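Side-chain contacts in phytase (Debaryomyces castellii, PDB 2GFI), which probably hydrolyses the 3-phosphate of phytate (inositol hexakisphosphate) as a histidine acid phosphatase of yeast: residues Ala439-Phe442 with Tyr443-Glu447; Ala202-Leu205 with Thr206-Asp209. One frame throughout, in Å; residues are numbered along the deposited sequence.

How the contacts relate
Contact 2 comes first along the chain, yet it touches contact 1 directly: their centres lie about 12 Å apart. Asn203 joins them, its OD1 accepting from Thr441 N and Phe442 N, each at 2.9 Å, where the chain enters the short helical turn of contact 1. Packing adds to this, with Val440 CG2 3.1 Å from Ala202 O. Contact 2 lies nearer the active site: the side chain of Thr206 is about 9 Å from those of His70 and Asp333, the predicted nucleophile and proton donor. Contact 1 lies away from them, although the side chain of Val440 is about 7 Å from a bound NAG (2-acetamido-2-deoxy-beta-D-glucopyranose).

Contact 1: residues Ala439-Phe442 with Tyr443-Glu447; sequences AVTF and YWDYE
The short, weakly bonded helical turn around 442-445 is tied together by Thr441 and Asp445, which meet twice, through backbone and side chain. Thr441 O accepts from Asp445 N at 2.9 Å, nearly straight in line with its carbonyl, and also from Trp444 N at 2.8 Å, which comes from above the carbonyl plane. Two N-H groups therefore grip one oxygen. On the side-chain side, Thr441 OG1 donates to Asp445 OD2 in a very short bond of 2.5 Å. Asp445 reaches it because its CG sits between backbone N and carbonyl carbon (chi1 66°), which folds the carboxylate back over the turn toward Thr441. The other oxygen, OD1, is held by the hydroxyl of Tyr451, so both ends of the carboxylate have partners.

Phe442 and Tyr443 point the same way and form an edge-to-face pair: the rings are 4.3 Å apart between centroids with planes at 50°, and Phe442 CE1 stands over the centre of the Tyr443 ring. Val440 fills in beside them. With CG1 anti to the backbone N (chi1 164°), that methyl reaches Tyr443 CD2 at 3.6 Å and also lies over a rim of the Phe442 ring. This apolar group packs between strand 189-194, which Phe442 touches at Ile194, and helix 302-318, where Tyr443 meets Leu316; the Tyr443 hydroxyl is hydrogen-bonded to Ser329 OG. Across the turn, Val440 O lies at the edge of the Trp444 indole, 3.4 Å from CZ3.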
# COMPACT_ATOMS: atom_id res chain seq x y z
N ALA A 439 16.69 -41.14 -18.70
CA ALA A 439 16.92 -40.25 -17.58
C ALA A 439 17.49 -38.94 -18.10
O ALA A 439 17.93 -38.86 -19.26
CB ALA A 439 17.89 -40.92 -16.57
N VAL A 440 17.43 -37.91 -17.25
CA VAL A 440 18.08 -36.63 -17.52
C VAL A 440 19.58 -36.83 -17.35
O VAL A 440 20.04 -37.40 -16.34
CB VAL A 440 17.59 -35.49 -16.55
CG1 VAL A 440 18.54 -34.25 -16.57
CG2 VAL A 440 16.15 -35.10 -16.83
N THR A 441 20.32 -36.36 -18.34
CA THR A 441 21.76 -36.26 -18.27
C THR A 441 22.23 -34.87 -18.62
O THR A 441 23.40 -34.56 -18.41
CB THR A 441 22.47 -37.32 -19.21
OG1 THR A 441 22.12 -37.08 -20.58
CG2 THR A 441 21.96 -38.77 -18.91
N PHE A 442 21.35 -34.02 -19.17
CA PHE A 442 21.80 -32.72 -19.71
C PHE A 442 22.49 -31.82 -18.66
O PHE A 442 23.33 -31.02 -19.02
CB PHE A 442 20.70 -31.98 -20.53
CG PHE A 442 19.49 -31.57 -19.72
CD1 PHE A 442 19.54 -30.48 -18.86
CD2 PHE A 442 18.31 -32.31 -19.80
CE1 PHE A 442 18.43 -30.12 -18.10
CE2 PHE A 442 17.18 -31.97 -19.03
CZ PHE A 442 17.26 -30.85 -18.17
N TYR A 443 22.15 -31.95 -17.37
CA TYR A 443 22.84 -31.15 -16.33
C TYR A 443 24.32 -31.55 -16.17
O TYR A 443 25.14 -30.74 -15.69
CB TYR A 443 22.15 -31.15 -14.95
CG TYR A 443 20.73 -30.60 -14.91
CD1 TYR A 443 20.47 -29.25 -15.13
CD2 TYR A 443 19.64 -31.44 -14.65
CE1 TYR A 443 19.18 -28.75 -15.10
CE2 TYR A 443 18.34 -30.95 -14.62
CZ TYR A 443 18.12 -29.60 -14.85
OH TYR A 443 16.85 -29.10 -14.84
N TRP A 444 24.66 -32.78 -16.58
CA TRP A 444 26.02 -33.28 -16.44
C TRP A 444 26.81 -33.42 -17.75
O TRP A 444 28.03 -33.20 -17.78
CB TRP A 444 25.99 -34.61 -15.67
CG TRP A 444 25.32 -34.43 -14.36
CD1 TRP A 444 25.88 -33.95 -13.20
CD2 TRP A 444 23.95 -34.68 -14.06
NE1 TRP A 444 24.94 -33.90 -12.20
CE2 TRP A 444 23.74 -34.35 -12.70
CE3 TRP A 444 22.87 -35.17 -14.81
CZ2 TRP A 444 22.49 -34.47 -12.08
CZ3 TRP A 444 21.65 -35.29 -14.19
CH2 TRP A 444 21.46 -34.94 -12.83
N ASP A 445 26.14 -33.74 -18.83
CA ASP A 445 26.86 -34.00 -20.07
C ASP A 445 26.76 -32.86 -21.06
O ASP A 445 27.06 -33.05 -22.24
CB ASP A 445 26.35 -35.29 -20.71
CG ASP A 445 24.90 -35.20 -21.19
OD1 ASP A 445 24.32 -34.07 -21.28
OD2 ASP A 445 24.26 -36.22 -21.50
N TYR A 446 26.32 -31.69 -20.59
CA TYR A 446 26.11 -30.53 -21.48
C TYR A 446 27.42 -29.92 -22.01
O TYR A 446 27.43 -29.16 -22.99
CB TYR A 446 25.26 -29.44 -20.79
CG TYR A 446 25.98 -28.68 -19.70
CD1 TYR A 446 26.75 -27.55 -19.98
CD2 TYR A 446 25.89 -29.10 -18.38
CE1 TYR A 446 27.41 -26.86 -18.96
CE2 TYR A 446 26.53 -28.42 -17.36
CZ TYR A 446 27.30 -27.33 -17.65
OH TYR A 446 27.95 -26.71 -16.59
N GLU A 447 28.53 -30.22 -21.33
CA GLU A 447 29.81 -29.79 -21.84
C GLU A 447 30.38 -30.72 -22.92
O GLU A 447 31.29 -30.33 -23.64
CB GLU A 447 30.78 -29.49 -20.71
CG GLU A 447 30.69 -28.02 -20.26
CD GLU A 447 31.48 -27.70 -18.99
OE1 GLU A 447 31.74 -28.60 -18.13
OE2 GLU A 447 31.84 -26.51 -18.84

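Contact 2: residues Ala202-Leu205 with Thr206-Asp209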
# COMPACT_ATOMS: atom_id res chain seq x y z
N ALA A 202 13.40 -38.68 -21.73
CA ALA A 202 13.47 -38.12 -20.41
C ALA A 202 14.60 -37.10 -20.29
O ALA A 202 14.68 -36.36 -19.29
CB ALA A 202 13.64 -39.23 -19.38
N ASN A 203 15.47 -37.04 -21.29
CA ASN A 203 16.58 -36.09 -21.25
C ASN A 203 16.14 -34.77 -21.84
O ASN A 203 16.55 -34.38 -22.94
CB ASN A 203 17.81 -36.62 -21.97
CG ASN A 203 18.97 -35.69 -21.82
OD1 ASN A 203 19.20 -35.17 -20.73
ND2 ASN A 203 19.68 -35.44 -22.91
N SER A 204 15.29 -34.08 -21.09
CA SER A 204 14.37 -33.08 -21.65
C SER A 204 13.90 -32.19 -20.51
O SER A 204 13.76 -32.63 -19.38
CB SER A 204 13.15 -33.80 -22.21
OG SER A 204 12.28 -32.91 -22.86
N LEU A 205 13.67 -30.92 -20.83
CA LEU A 205 12.96 -30.01 -19.92
C LEU A 205 11.46 -30.11 -20.17
O LEU A 205 10.67 -29.53 -19.44
CB LEU A 205 13.48 -28.58 -20.06
CG LEU A 205 14.79 -28.33 -19.33
CD1 LEU A 205 15.36 -27.00 -19.70
CD2 LEU A 205 14.66 -28.51 -17.78
N THR A 206 11.09 -30.85 -21.20
CA THR A 206 9.70 -31.12 -21.53
C THR A 206 9.50 -32.63 -21.71
O THR A 206 9.12 -33.06 -22.78
CB THR A 206 9.27 -30.37 -22.84
OG1 THR A 206 10.15 -30.74 -23.93
CG2 THR A 206 9.45 -28.86 -22.72
N PRO A 207 9.75 -33.44 -20.68
CA PRO A 207 9.68 -34.90 -20.81
C PRO A 207 8.30 -35.44 -21.20
O PRO A 207 8.19 -36.58 -21.69
CB PRO A 207 10.08 -35.41 -19.42
CG PRO A 207 9.78 -34.24 -18.51
CD PRO A 207 10.14 -33.02 -19.31
N ARG A 208 7.25 -34.64 -21.01
CA ARG A 208 5.93 -35.09 -21.46
C ARG A 208 5.91 -35.30 -22.98
O ARG A 208 5.08 -36.05 -23.47
CB ARG A 208 4.85 -34.07 -21.08
CG ARG A 208 4.94 -32.79 -21.86
CD ARG A 208 4.23 -31.66 -21.25
NE ARG A 208 4.92 -30.41 -21.56
CZ ARG A 208 4.56 -29.58 -22.53
NH1 ARG A 208 3.49 -29.87 -23.27
NH2 ARG A 208 5.27 -28.47 -22.74
N ASP A 209 6.79 -34.60 -23.71
CA ASP A 209 6.83 -34.66 -25.17
C ASP A 209 7.20 -36.07 -25.68
O ASP A 209 6.64 -36.55 -26.67
CB ASP A 209 7.83 -33.62 -25.71
CG ASP A 209 7.32 -32.19 -25.59
OD1 ASP A 209 6.16 -31.97 -25.21
OD2 ASP A 209 8.02 -31.21 -25.85
O HOH W 1 13.15 -29.61 -23.32
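A serine hydroxyl, rather than a carbonyl, takes the backbone N-H at the join of these segments: Ser204 OG accepts from Thr206 N at 2.9 Å, with an N-H...O angle of 143°. A side-chain oxygen bonded to the N-H two residues on makes this an ST turn. With OG anti to the backbone N (chi1 -175°), the hydroxyl is carried forward along the chain and ends beside the Thr206 backbone.

Thr206 carries the bend onward. Its OG1 donates to Asp209 OD2 at 2.9 Å, meeting the oxygen from above the carboxylate plane, while Asp209 N returns a bond to Thr206 O, also at 2.9 Å. Side chain and backbone thus tie the same two residues together. Water 1 accepts from Leu205 N at 2.9 Å and donates to Thr206 OG1 at 3.3 Å, so that hydroxyl both gives and receives. Replacing Thr206 by an alanine would probably cost the water its bond to OG1 and leave the Asp209 carboxylate without this hydroxyl donor, freer to turn. Pro207 follows directly, its CD lying 3.3 Å from Leu205 C. Arg208 lays one guanidinium face toward Asp209 OD1, a long pairing of charge alone, and keeps its NE for a salt bridge with Asp335.

This contact, buried at its touching residues, lies in the loop after strand 189-194, among several helices: Pro207 rests on Ile305 and Thr308 of helix 302-318, Thr206 and Arg208 touch helix 333-343, and Leu205 packs against Phe442 and Tyr443 of helix 442-445.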